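Local coordinates for protein L-ornithine 5-monooxygenase (Pseudomonas aeruginosa, PDB 3S5W) that uses FAD, NADPH and oxygen to hydroxylate the side-chain amine of L-ornithine, the first step in making hydroxamate siderophores such as pyoverdin, at residues I47-R52 and V61-K66; L165-R170 and R182-S187; L107-R112 and L133-S138. All coordinates share one frame; numbering follows the deposited sequence.

Contact 1: I47-R52 and V61-K66; sequences IALQER and VLFLDK. With FAD (flavin-adenine dinucleotide), chain C.
L49 extends from the helix toward the strand and brings a single methyl, CD1, into the angle between V61 and F63. CD1 lies 4.1 Å from F63 CZ and approaches the ring at its edge, close to its plane, while V61 CG1 and CG2 both stand 4.2 Å from L49 CD1. The first torsion of L49 (chi1 -68°) sets CG beside the backbone N and turns the branch to the strand. This small apolar contact is wholly buried. L33 of strand 30-36 and S440 of helix 432-447 also touch L49, and the ring of F38 meets that of F63 at a shallow angle. Helix 40-56 is the crossover of a beta-alpha-beta unit that joins strands 30-36 and 61-65, the dinucleotide-binding unit of a Rossmann-type fold.

Toward the solvent the packing gives way to polar groups. On the helix, exposed Q50 makes no contact with the strand and bonds through NE2 to Y101 OH. Beyond the strand, K66 is also exposed, yet its extended chain runs over one face of the FAD adenine, with CD 3.9 Å from FAD C5A and CE 3.8 Å from FAD C8A.

Next to K66, buried D65 grips the adenosine ribose. FAD O2B donates to D65 OD1 at 2.7 Å, and FAD O3B donates to D65 OD2, also at 2.7 Å. The amides of Q67 and F38 bond to OD1 and OD2 respectively, fixing the rotation of the carboxylate. An acid in this unit that accepts both ribose hydroxyls suits an unphosphorylated ribose, and its charge would probably disfavour a 2'-phosphate, consistent with this site taking FAD.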
loop_
_atom_site.group_PDB
_atom_site.type_symbol
_atom_site.label_atom_id
_atom_site.label_comp_id
_atom_site.label_asym_id
_atom_site.label_seq_id
_atom_site.Cartn_x
_atom_site.Cartn_y
_atom_site.Cartn_z
ATOM N N ILE A 47 -17.698 -6.214 2.304
ATOM C CA ILE A 47 -18.294 -7.348 1.583
ATOM C C ILE A 47 -18.539 -8.537 2.509
ATOM O O ILE A 47 -19.631 -9.138 2.497
ATOM C CB ILE A 47 -17.410 -7.815 0.392
ATOM C CG1 ILE A 47 -17.256 -6.696 -0.625
ATOM C CG2 ILE A 47 -17.977 -9.090 -0.247
ATOM C CD1 ILE A 47 -16.104 -6.935 -1.632
ATOM N N ALA A 48 -17.531 -8.894 3.298
ATOM C CA ALA A 48 -17.653 -10.064 4.163
ATOM C C ALA A 48 -18.738 -9.839 5.245
ATOM O O ALA A 48 -19.490 -10.776 5.595
ATOM C CB ALA A 48 -16.339 -10.381 4.793
ATOM N N LEU A 49 -18.826 -8.603 5.733
ATOM C CA LEU A 49 -19.895 -8.202 6.683
ATOM C C LEU A 49 -21.268 -8.341 6.063
ATOM O O LEU A 49 -22.172 -8.900 6.698
ATOM C CB LEU A 49 -19.700 -6.772 7.211
ATOM C CG LEU A 49 -18.505 -6.536 8.130
ATOM C CD1 LEU A 49 -18.250 -5.041 8.334
ATOM C CD2 LEU A 49 -18.640 -7.281 9.439
ATOM N N GLN A 50 -21.413 -7.865 4.824
ATOM C CA GLN A 50 -22.666 -7.998 4.061
ATOM C C GLN A 50 -23.099 -9.464 3.833
ATOM O O GLN A 50 -24.310 -9.767 3.888
ATOM C CB GLN A 50 -22.615 -7.214 2.737
ATOM C CG GLN A 50 -23.816 -7.461 1.826
ATOM C CD GLN A 50 -23.788 -6.633 0.559
ATOM O OE1 GLN A 50 -24.450 -5.596 0.470
ATOM N NE2 GLN A 50 -23.018 -7.077 -0.425
ATOM N N GLU A 51 -22.128 -10.365 3.589
ATOM C CA GLU A 51 -22.422 -11.813 3.461
ATOM C C GLU A 51 -22.955 -12.444 4.734
ATOM O O GLU A 51 -23.769 -13.360 4.671
ATOM C CB GLU A 51 -21.191 -12.628 3.002
ATOM C CG GLU A 51 -20.652 -12.187 1.632
ATOM C CD GLU A 51 -19.476 -13.050 1.088
ATOM O OE1 GLU A 51 -18.935 -13.912 1.828
ATOM O OE2 GLU A 51 -19.108 -12.847 -0.101
ATOM N N ARG A 52 -22.479 -11.965 5.877
ATOM C CA ARG A 52 -22.880 -12.488 7.174
ATOM C C ARG A 52 -24.221 -11.935 7.679
ATOM O O ARG A 52 -24.843 -12.544 8.552
ATOM C CB ARG A 52 -21.797 -12.205 8.207
ATOM C CG ARG A 52 -20.507 -12.977 8.021
ATOM C CD ARG A 52 -19.518 -12.667 9.121
ATOM N NE ARG A 52 -18.289 -13.472 9.036
ATOM C CZ ARG A 52 -18.136 -14.714 9.498
ATOM N NH1 ARG A 52 -19.136 -15.338 10.099
ATOM N NH2 ARG A 52 -16.965 -15.339 9.373
ATOM N N VAL A 61 -22.525 0.088 10.436
ATOM C CA VAL A 61 -21.100 0.206 10.071
ATOM C C VAL A 61 -20.786 1.458 9.228
ATOM O O VAL A 61 -21.554 1.822 8.343
ATOM C CB VAL A 61 -20.590 -1.116 9.364
ATOM C CG1 VAL A 61 -19.133 -1.033 9.016
ATOM C CG2 VAL A 61 -20.823 -2.341 10.254
ATOM N N LEU A 62 -19.662 2.107 9.524
ATOM C CA LEU A 62 -19.126 3.195 8.696
ATOM C C LEU A 62 -17.642 3.000 8.384
ATOM O O LEU A 62 -16.862 2.605 9.255
ATOM C CB LEU A 62 -19.264 4.561 9.377
ATOM C CG LEU A 62 -20.638 5.202 9.588
ATOM C CD1 LEU A 62 -20.423 6.542 10.296
ATOM C CD2 LEU A 62 -21.346 5.414 8.280
ATOM N N PHE A 63 -17.255 3.328 7.155
ATOM C CA PHE A 63 -15.833 3.373 6.811
ATOM C C PHE A 63 -15.500 4.752 6.341
ATOM O O PHE A 63 -16.112 5.227 5.400
ATOM C CB PHE A 63 -15.511 2.348 5.717
ATOM C CG PHE A 63 -15.781 0.942 6.130
ATOM C CD1 PHE A 63 -14.825 0.216 6.867
ATOM C CD2 PHE A 63 -17.000 0.339 5.812
ATOM C CE1 PHE A 63 -15.098 -1.079 7.273
ATOM C CE2 PHE A 63 -17.255 -0.962 6.193
ATOM C CZ PHE A 63 -16.316 -1.670 6.929
ATOM N N LEU A 64 -14.541 5.396 6.997
ATOM C CA LEU A 64 -14.157 6.770 6.684
ATOM C C LEU A 64 -12.878 6.814 5.868
ATOM O O LEU A 64 -11.899 6.149 6.228
ATOM C CB LEU A 64 -13.950 7.586 7.978
ATOM C CG LEU A 64 -15.006 7.536 9.100
ATOM C CD1 LEU A 64 -14.694 8.603 10.166
ATOM C CD2 LEU A 64 -16.436 7.650 8.617
ATOM N N ASP A 65 -12.880 7.555 4.768
ATOM C CA ASP A 65 -11.674 7.694 3.985
ATOM C C ASP A 65 -11.395 9.146 3.707
ATOM O O ASP A 65 -12.276 9.884 3.274
ATOM C CB ASP A 65 -11.746 6.898 2.664
ATOM C CG ASP A 65 -10.358 6.620 2.074
ATOM O OD1 ASP A 65 -9.717 7.559 1.535
ATOM O OD2 ASP A 65 -9.890 5.461 2.163
ATOM N N LYS A 66 -10.152 9.524 3.924
ATOM C CA LYS A 66 -9.715 10.894 3.723
ATOM C C LYS A 66 -9.781 11.370 2.274
ATOM O O LYS A 66 -9.827 12.571 2.039
ATOM C CB LYS A 66 -8.343 11.151 4.350
ATOM C CG LYS A 66 -7.170 10.460 3.676
ATOM C CD LYS A 66 -5.858 10.772 4.416
ATOM C CE LYS A 66 -4.668 10.180 3.669
ATOM N NZ LYS A 66 -3.387 10.536 4.355
HETATM P PA FAD C . -4.655 1.284 1.226
HETATM O O1A FAD C . -3.372 2.017 1.344
HETATM O O2A FAD C . -5.008 0.798 -0.190
HETATM O O5B FAD C . -5.875 2.227 1.740
HETATM C C5B FAD C . -5.719 2.973 2.924
HETATM C C4B FAD C . -6.818 4.020 2.863
HETATM O O4B FAD C . -6.801 4.714 4.081
HETATM C C3B FAD C . -6.528 5.046 1.772
HETATM O O3B FAD C . -7.603 5.089 0.856
HETATM C C2B FAD C . -6.357 6.371 2.526
HETATM O O2B FAD C . -7.016 7.453 1.877
HETATM C C1B FAD C . -7.056 6.086 3.821
HETATM N N9A FAD C . -6.535 6.783 4.992
HETATM C C8A FAD C . -5.221 6.839 5.448
HETATM N N7A FAD C . -5.224 7.536 6.623
HETATM C C5A FAD C . -6.508 7.884 6.908
HETATM C C6A FAD C . -7.075 8.590 7.968
HETATM N N6A FAD C . -6.358 8.855 9.073
HETATM N N1A FAD C . -8.453 8.794 7.962
HETATM C C2A FAD C . -9.269 8.309 6.961
HETATM N N3A FAD C . -8.707 7.603 5.903
HETATM C C4A FAD C . -7.346 7.403 5.890
HETATM N N1 FAD C . -0.601 -5.160 -3.665
HETATM C C2 FAD C . -0.853 -6.253 -4.484
HETATM O O2 FAD C . -1.249 -7.303 -4.006
HETATM N N3 FAD C . -0.660 -6.170 -5.847
HETATM C C4 FAD C . -0.229 -5.008 -6.437
HETATM O O4 FAD C . -0.113 -4.966 -7.674
HETATM C C4X FAD C . 0.045 -3.899 -5.613
HETATM N N5 FAD C . 0.501 -2.715 -6.175
HETATM C C5X FAD C . 0.782 -1.630 -5.362
HETATM C C6 FAD C . 1.243 -0.440 -5.943
HETATM C C7 FAD C . 1.534 0.666 -5.155
HETATM C C7M FAD C . 2.036 1.908 -5.850
HETATM C C8 FAD C . 1.389 0.573 -3.776
HETATM C C8M FAD C . 1.681 1.729 -2.863
HETATM C C9 FAD C . 0.931 -0.601 -3.188
HETATM C C9A FAD C . 0.602 -1.715 -3.973
HETATM N N10 FAD C . 0.143 -2.907 -3.400
HETATM C C10 FAD C . -0.115 -3.997 -4.224
HETATM C "C1'" FAD C . -0.010 -3.078 -1.920
HETATM C "C2'" FAD C . -1.211 -2.325 -1.311
HETATM O "O2'" FAD C . -0.811 -2.085 0.042
HETATM C "C3'" FAD C . -2.447 -3.212 -1.348
HETATM O "O3'" FAD C . -2.775 -3.622 -2.690
HETATM C "C4'" FAD C . -3.692 -2.482 -0.783
HETATM O "O4'" FAD C . -3.798 -1.199 -1.387
HETATM C "C5'" FAD C . -3.748 -2.404 0.765
HETATM O "O5'" FAD C . -5.074 -2.052 1.115
HETATM P P FAD C . -5.443 -1.220 2.453
HETATM O O1P FAD C . -6.919 -0.926 2.340
HETATM O O2P FAD C . -4.970 -2.039 3.623
HETATM O O3P FAD C . -4.581 0.115 2.311
#

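Contact 2: L165-R170 and R182-S187; sequences LRVISR and RALVVS. With FAD (flavin-adenine dinucleotide), chain C.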
loop_
_atom_site.group_PDB
_atom_site.type_symbol
_atom_site.label_atom_id
_atom_site.label_comp_id
_atom_site.label_asym_id
_atom_site.label_seq_id
_atom_site.Cartn_x
_atom_site.Cartn_y
_atom_site.Cartn_z
ATOM N N LEU A 165 -15.799 3.864 21.851
ATOM C CA LEU A 165 -14.695 4.669 21.392
ATOM C C LEU A 165 -15.239 5.888 20.708
ATOM O O LEU A 165 -16.260 5.818 20.038
ATOM C CB LEU A 165 -13.785 3.858 20.434
ATOM C CG LEU A 165 -13.014 2.673 21.022
ATOM C CD1 LEU A 165 -12.480 1.804 19.885
ATOM C CD2 LEU A 165 -11.877 3.123 21.962
ATOM N N ARG A 166 -14.554 7.006 20.906
ATOM C CA ARG A 166 -14.889 8.247 20.233
ATOM C C ARG A 166 -13.956 8.366 19.040
ATOM O O ARG A 166 -12.735 8.342 19.214
ATOM C CB ARG A 166 -14.665 9.455 21.163
ATOM C CG ARG A 166 -15.685 9.601 22.277
ATOM C CD ARG A 166 -15.138 10.480 23.459
ATOM N NE ARG A 166 -14.570 11.751 22.999
ATOM C CZ ARG A 166 -15.279 12.844 22.723
ATOM N NH1 ARG A 166 -16.594 12.837 22.874
ATOM N NH2 ARG A 166 -14.674 13.951 22.297
ATOM N N VAL A 167 -14.526 8.477 17.843
ATOM C CA VAL A 167 -13.728 8.639 16.637
ATOM C C VAL A 167 -13.839 10.089 16.193
ATOM O O VAL A 167 -14.934 10.559 15.880
ATOM C CB VAL A 167 -14.200 7.658 15.502
ATOM C CG1 VAL A 167 -13.342 7.834 14.232
ATOM C CG2 VAL A 167 -14.210 6.197 15.993
ATOM N N ILE A 168 -12.709 10.788 16.167
ATOM C CA ILE A 168 -12.668 12.193 15.817
ATOM C C ILE A 168 -12.142 12.348 14.387
ATOM O O ILE A 168 -11.025 11.945 14.091
ATOM C CB ILE A 168 -11.737 13.021 16.793
ATOM C CG1 ILE A 168 -12.296 13.095 18.227
ATOM C CG2 ILE A 168 -11.608 14.454 16.290
ATOM C CD1 ILE A 168 -12.297 11.842 19.013
ATOM N N SER A 169 -12.936 12.948 13.521
ATOM C CA SER A 169 -12.519 13.167 12.147
ATOM C C SER A 169 -12.713 14.627 11.713
ATOM O O SER A 169 -13.420 15.408 12.384
ATOM C CB SER A 169 -13.246 12.190 11.199
ATOM O OG SER A 169 -14.648 12.417 11.151
ATOM N N ARG A 170 -12.079 14.988 10.603
ATOM C CA ARG A 170 -12.178 16.312 10.034
ATOM C C ARG A 170 -12.609 16.120 8.578
ATOM O O ARG A 170 -12.067 15.246 7.886
ATOM C CB ARG A 170 -10.820 17.028 10.120
ATOM C CG ARG A 170 -10.816 18.451 9.503
ATOM C CD ARG A 170 -9.516 19.243 9.751
ATOM N NE ARG A 170 -8.341 18.643 9.116
ATOM C CZ ARG A 170 -7.237 18.263 9.766
ATOM N NH1 ARG A 170 -7.130 18.426 11.086
ATOM N NH2 ARG A 170 -6.226 17.726 9.094
ATOM N N ARG A 182 -18.776 0.827 19.095
ATOM C CA ARG A 182 -18.412 -0.357 19.909
ATOM C C ARG A 182 -17.084 -1.043 19.480
ATOM O O ARG A 182 -16.445 -1.761 20.264
ATOM C CB ARG A 182 -19.550 -1.412 19.889
ATOM C CG ARG A 182 -20.953 -0.863 20.257
ATOM C CD ARG A 182 -22.033 -1.935 20.208
ATOM N NE ARG A 182 -23.279 -1.477 20.839
ATOM C CZ ARG A 182 -24.301 -0.892 20.203
ATOM N NH1 ARG A 182 -24.258 -0.676 18.886
ATOM N NH2 ARG A 182 -25.384 -0.530 20.887
ATOM N N ALA A 183 -16.673 -0.823 18.233
ATOM C CA ALA A 183 -15.508 -1.514 17.664
ATOM C C ALA A 183 -14.892 -0.667 16.542
ATOM O O ALA A 183 -15.585 0.147 15.906
ATOM C CB ALA A 183 -15.920 -2.891 17.125
ATOM N N LEU A 184 -13.599 -0.875 16.317
ATOM C CA LEU A 184 -12.816 -0.104 15.371
ATOM C C LEU A 184 -11.963 -1.027 14.510
ATOM O O LEU A 184 -11.379 -1.985 15.019
ATOM C CB LEU A 184 -11.872 0.837 16.119
ATOM C CG LEU A 184 -11.029 1.857 15.342
ATOM C CD1 LEU A 184 -11.853 2.995 14.716
ATOM C CD2 LEU A 184 -9.977 2.429 16.276
ATOM N N VAL A 185 -11.865 -0.706 13.219
ATOM C CA VAL A 185 -10.886 -1.412 12.366
ATOM C C VAL A 185 -9.964 -0.370 11.708
ATOM O O VAL A 185 -10.424 0.552 11.066
ATOM C CB VAL A 185 -11.556 -2.433 11.393
ATOM C CG1 VAL A 185 -12.529 -1.745 10.440
ATOM C CG2 VAL A 185 -10.491 -3.225 10.588
ATOM N N VAL A 186 -8.667 -0.497 11.949
ATOM C CA VAL A 186 -7.686 0.489 11.497
ATOM C C VAL A 186 -6.946 -0.045 10.256
ATOM O O VAL A 186 -6.119 -0.938 10.384
ATOM C CB VAL A 186 -6.670 0.826 12.618
ATOM C CG1 VAL A 186 -5.662 1.831 12.133
ATOM C CG2 VAL A 186 -7.408 1.427 13.853
ATOM N N SER A 187 -7.249 0.516 9.088
ATOM C CA SER A 187 -6.653 0.061 7.798
ATOM C C SER A 187 -6.187 1.226 6.924
ATOM O O SER A 187 -6.693 1.415 5.813
ATOM C CB SER A 187 -7.689 -0.767 7.042
ATOM O OG SER A 187 -8.236 -1.761 7.887
HETATM P PA FAD C . -4.655 1.284 1.226
HETATM O O1A FAD C . -3.372 2.017 1.344
HETATM O O2A FAD C . -5.008 0.798 -0.190
HETATM O O5B FAD C . -5.875 2.227 1.740
HETATM C C5B FAD C . -5.719 2.973 2.924
HETATM C C4B FAD C . -6.818 4.020 2.863
HETATM O O4B FAD C . -6.801 4.714 4.081
HETATM C C3B FAD C . -6.528 5.046 1.772
HETATM O O3B FAD C . -7.603 5.089 0.856
HETATM C C2B FAD C . -6.357 6.371 2.526
HETATM O O2B FAD C . -7.016 7.453 1.877
HETATM C C1B FAD C . -7.056 6.086 3.821
HETATM N N9A FAD C . -6.535 6.783 4.992
HETATM C C8A FAD C . -5.221 6.839 5.448
HETATM N N7A FAD C . -5.224 7.536 6.623
HETATM C C5A FAD C . -6.508 7.884 6.908
HETATM C C6A FAD C . -7.075 8.590 7.968
HETATM N N6A FAD C . -6.358 8.855 9.073
HETATM N N1A FAD C . -8.453 8.794 7.962
HETATM C C2A FAD C . -9.269 8.309 6.961
HETATM N N3A FAD C . -8.707 7.603 5.903
HETATM C C4A FAD C . -7.346 7.403 5.890
HETATM N N1 FAD C . -0.601 -5.160 -3.665
HETATM C C2 FAD C . -0.853 -6.253 -4.484
HETATM O O2 FAD C . -1.249 -7.303 -4.006
HETATM N N3 FAD C . -0.660 -6.170 -5.847
HETATM C C4 FAD C . -0.229 -5.008 -6.437
HETATM O O4 FAD C . -0.113 -4.966 -7.674
HETATM C C4X FAD C . 0.045 -3.899 -5.613
HETATM N N5 FAD C . 0.501 -2.715 -6.175
HETATM C C5X FAD C . 0.782 -1.630 -5.362
HETATM C C6 FAD C . 1.243 -0.440 -5.943
HETATM C C7 FAD C . 1.534 0.666 -5.155
HETATM C C7M FAD C . 2.036 1.908 -5.850
HETATM C C8 FAD C . 1.389 0.573 -3.776
HETATM C C8M FAD C . 1.681 1.729 -2.863
HETATM C C9 FAD C . 0.931 -0.601 -3.188
HETATM C C9A FAD C . 0.602 -1.715 -3.973
HETATM N N10 FAD C . 0.143 -2.907 -3.400
HETATM C C10 FAD C . -0.115 -3.997 -4.224
HETATM C "C1'" FAD C . -0.010 -3.078 -1.920
HETATM C "C2'" FAD C . -1.211 -2.325 -1.311
HETATM O "O2'" FAD C . -0.811 -2.085 0.042
HETATM C "C3'" FAD C . -2.447 -3.212 -1.348
HETATM O "O3'" FAD C . -2.775 -3.622 -2.690
HETATM C "C4'" FAD C . -3.692 -2.482 -0.783
HETATM O "O4'" FAD C . -3.798 -1.199 -1.387
HETATM C "C5'" FAD C . -3.748 -2.404 0.765
HETATM O "O5'" FAD C . -5.074 -2.052 1.115
HETATM P P FAD C . -5.443 -1.220 2.453
HETATM O O1P FAD C . -6.919 -0.926 2.340
HETATM O O2P FAD C . -4.970 -2.039 3.623
HETATM O O3P FAD C . -4.581 0.115 2.311
#
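Where L165 and V167 meet L184 no ring or other flat group takes part, so the contact has no stacked faces or edges and rests on aliphatic branches alone. L165 touches the root of L184, its CD1 lying 3.9 Å from L184 CB, and the two side chains cross at about a right angle. V167 meets the other end of the same leucine: V167 CG2 is 4.2 Å from L184 CD1. Because L184 holds CG opposite its backbone N (chi1 -174°), the side chain rises between the two strands and can serve both partners, CB for one and CD1 for the other.

No hydrogen bond links the segments. Their backbones come nearest at one end, with L165 CA 6.4 Å from R182 CA, and then spread, V167 CA already standing 8.9 Å from L184 CA. At the widening end S187 turns to the cofactor, its O atom 3.4 Å from FAD C5B, while its hydroxyl is bonded to N42 OD1.

This splayed packing of side chains joins an antiparallel meander to the parallel strands of the FAD-binding part. Strand 161-171 is paired with 148-158 and 176-181, and strand 183-186 lies between 30-36 and 411-414 in parallel pairing. I153 of strand 148-158 touches both V167 and L184, I34 of strand 30-36 meets V167, and V410 and L387 from loops close over L165. At the end where the backbones approach, R182 makes a salt bridge with D32 of strand 30-36.

Contact 3: L107-R112 and L133-S138; sequences LHKHDR and LRWVAS
H110 presents the edge of its imidazole to one face of the W135 indole, a T-shaped pair with planes at 78° and the centroids of the imidazole and the five-membered ring 4.7 Å apart. The touching atom is CE1, 3.4 Å from W135 CD1 and 3.6 Å from W135 NE1, offset toward the rim of the indole. K109 adds aliphatic cover: its CG lies 3.9 Å from W135 CZ2, and bends at chi2 and chi3 then carry the amine away.

H110 is the first residue past helix 103-109, which closes in a Schellman motif. R112 N bonds to L107 O at 2.9 Å and D111 N to H108 O at 3.1 Å, with D111 at positive phi. The turn places the histidine beside the second helix, 126-137, and H110 ND1 is bonded to Y106 O one turn back, which helps set the ring's orientation.

Within helix 126-137, W135 holds CG anti to its backbone nitrogen (chi1 175°), which sends the indole toward the turn, and the ring of H139 meets it edge-to-face. The W135 carbonyl O accepts S138 OG at 2.7 Å, the donor tilted 23° from the carbonyl plane, and H139 ND1 as well. Farther out, R112 forms a salt bridge with E128 of helix 126-137.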
loop_
_atom_site.group_PDB
_atom_site.type_symbol
_atom_site.label_atom_id
_atom_site.label_comp_id
_atom_site.label_asym_id
_atom_site.label_seq_id
_atom_site.Cartn_x
_atom_site.Cartn_y
_atom_site.Cartn_z
ATOM N N LEU A 107 -16.050 -7.464 -14.855
ATOM C CA LEU A 107 -15.864 -7.427 -16.317
ATOM C C LEU A 107 -17.170 -7.696 -17.061
ATOM O O LEU A 107 -17.492 -7.007 -18.033
ATOM C CB LEU A 107 -14.817 -8.466 -16.761
ATOM C CG LEU A 107 -13.373 -8.206 -16.292
ATOM C CD1 LEU A 107 -12.541 -9.461 -16.685
ATOM C CD2 LEU A 107 -12.841 -6.920 -16.930
ATOM N N HIS A 108 -17.908 -8.686 -16.588
ATOM C CA HIS A 108 -19.160 -9.059 -17.232
ATOM C C HIS A 108 -20.186 -7.917 -17.149
ATOM O O HIS A 108 -20.866 -7.606 -18.116
ATOM C CB HIS A 108 -19.724 -10.333 -16.591
ATOM C CG HIS A 108 -21.058 -10.722 -17.143
ATOM N ND1 HIS A 108 -21.198 -11.383 -18.344
ATOM C CD2 HIS A 108 -22.307 -10.479 -16.697
ATOM C CE1 HIS A 108 -22.480 -11.556 -18.600
ATOM N NE2 HIS A 108 -23.175 -11.015 -17.619
ATOM N N LYS A 109 -20.271 -7.292 -15.982
ATOM C CA LYS A 109 -21.136 -6.115 -15.789
ATOM C C LYS A 109 -20.765 -4.916 -16.651
ATOM O O LYS A 109 -21.633 -4.087 -16.935
ATOM C CB LYS A 109 -21.178 -5.699 -14.311
ATOM C CG LYS A 109 -21.868 -6.732 -13.390
ATOM C CD LYS A 109 -23.375 -6.866 -13.656
ATOM C CE LYS A 109 -24.158 -6.015 -12.676
ATOM N NZ LYS A 109 -25.574 -6.464 -12.615
ATOM N N HIS A 110 -19.496 -4.817 -17.063
ATOM C CA HIS A 110 -19.056 -3.769 -17.980
ATOM C C HIS A 110 -18.993 -4.206 -19.451
ATOM O O HIS A 110 -18.432 -3.484 -20.284
ATOM C CB HIS A 110 -17.731 -3.156 -17.510
ATOM C CG HIS A 110 -17.879 -2.408 -16.232
ATOM N ND1 HIS A 110 -18.076 -3.045 -15.026
ATOM C CD2 HIS A 110 -17.991 -1.078 -15.983
ATOM C CE1 HIS A 110 -18.245 -2.136 -14.078
ATOM N NE2 HIS A 110 -18.204 -0.937 -14.633
ATOM N N ASP A 111 -19.557 -5.381 -19.746
ATOM C CA ASP A 111 -19.679 -5.907 -21.121
ATOM C C ASP A 111 -18.310 -6.099 -21.745
ATOM O O ASP A 111 -18.104 -5.860 -22.941
ATOM C CB ASP A 111 -20.561 -4.976 -21.995
ATOM C CG ASP A 111 -22.036 -5.017 -21.601
ATOM O OD1 ASP A 111 -22.487 -5.994 -20.952
ATOM O OD2 ASP A 111 -22.781 -4.071 -21.949
ATOM N N ARG A 112 -17.368 -6.536 -20.914
ATOM C CA ARG A 112 -15.966 -6.550 -21.301
ATOM C C ARG A 112 -15.290 -7.901 -21.060
ATOM O O ARG A 112 -14.097 -8.017 -21.270
ATOM C CB ARG A 112 -15.227 -5.443 -20.520
ATOM C CG ARG A 112 -14.090 -4.874 -21.223
ATOM C CD ARG A 112 -13.661 -3.529 -20.648
ATOM N NE ARG A 112 -13.076 -3.616 -19.305
ATOM C CZ ARG A 112 -13.459 -2.847 -18.293
ATOM N NH1 ARG A 112 -14.434 -1.958 -18.484
ATOM N NH2 ARG A 112 -12.840 -2.945 -17.105
ATOM N N LEU A 133 -12.062 -1.498 -8.079
ATOM C CA LEU A 133 -12.223 -1.153 -6.666
ATOM C C LEU A 133 -13.294 -0.073 -6.466
ATOM O O LEU A 133 -14.112 -0.181 -5.546
ATOM C CB LEU A 133 -10.886 -0.671 -6.098
ATOM C CG LEU A 133 -9.864 -1.798 -5.959
ATOM C CD1 LEU A 133 -8.537 -1.193 -5.558
ATOM C CD2 LEU A 133 -10.282 -2.886 -4.912
ATOM N N ARG A 134 -13.264 0.948 -7.325
ATOM C CA ARG A 134 -14.271 2.037 -7.265
ATOM C C ARG A 134 -15.658 1.461 -7.529
ATOM O O ARG A 134 -16.623 1.815 -6.863
ATOM C CB ARG A 134 -13.933 3.111 -8.282
ATOM C CG ARG A 134 -12.731 3.947 -7.839
ATOM C CD ARG A 134 -12.211 4.877 -8.920
ATOM N NE ARG A 134 -13.279 5.660 -9.530
ATOM C CZ ARG A 134 -13.714 6.835 -9.088
ATOM N NH1 ARG A 134 -13.167 7.407 -8.016
ATOM N NH2 ARG A 134 -14.707 7.441 -9.726
ATOM N N TRP A 135 -15.750 0.548 -8.492
ATOM C CA TRP A 135 -17.033 -0.063 -8.810
ATOM C C TRP A 135 -17.559 -0.877 -7.617
ATOM O O TRP A 135 -18.720 -0.734 -7.251
ATOM C CB TRP A 135 -16.943 -0.920 -10.073
ATOM C CG TRP A 135 -18.213 -1.680 -10.383
ATOM C CD1 TRP A 135 -19.346 -1.188 -10.987
ATOM C CD2 TRP A 135 -18.471 -3.062 -10.102
ATOM N NE1 TRP A 135 -20.287 -2.182 -11.102
ATOM C CE2 TRP A 135 -19.778 -3.343 -10.570
ATOM C CE3 TRP A 135 -17.721 -4.094 -9.495
ATOM C CZ2 TRP A 135 -20.359 -4.619 -10.447
ATOM C CZ3 TRP A 135 -18.288 -5.358 -9.376
ATOM C CH2 TRP A 135 -19.593 -5.616 -9.860
ATOM N N VAL A 136 -16.706 -1.688 -6.988
ATOM C CA VAL A 136 -17.130 -2.462 -5.828
ATOM C C VAL A 136 -17.576 -1.501 -4.695
ATOM O O VAL A 136 -18.637 -1.710 -4.125
ATOM C CB VAL A 136 -16.048 -3.420 -5.314
ATOM C CG1 VAL A 136 -16.474 -4.102 -3.993
ATOM C CG2 VAL A 136 -15.776 -4.540 -6.370
ATOM N N ALA A 137 -16.735 -0.511 -4.375
ATOM C CA ALA A 137 -16.977 0.436 -3.269
ATOM C C ALA A 137 -18.297 1.210 -3.448
ATOM O O ALA A 137 -18.962 1.486 -2.460
ATOM C CB ALA A 137 -15.794 1.420 -3.117
ATOM N N SER A 138 -18.664 1.525 -4.692
ATOM C CA SER A 138 -19.929 2.193 -5.029
ATOM C C SER A 138 -21.181 1.385 -4.643
ATOM O O SER A 138 -22.291 1.916 -4.728
ATOM C CB SER A 138 -19.995 2.559 -6.528
ATOM O OG SER A 138 -20.379 1.418 -7.280
#

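How the contacts relate
Contacts 1 and 2 lie 13 Å apart between centres and share the sheet that carries FAD. They touch twice, L64 CD1 against S169 OG at 3.9 Å and F63 CE1 against V185 CG1 at 4.1 Å, and each reaches the adenosine half of the cofactor. Contact 3 is a surface contact, about 18 Å from the centre of contact 1 and about 29 Å from that of contact 2, with no atom nearer than about 12 Å to the latter. Its link to the core runs through helix 126-137, where V136 CG1 packs on I47 CD1 of contact 1 at 3.7 Å, and R134 on the same helix pairs with FAD-binding D69.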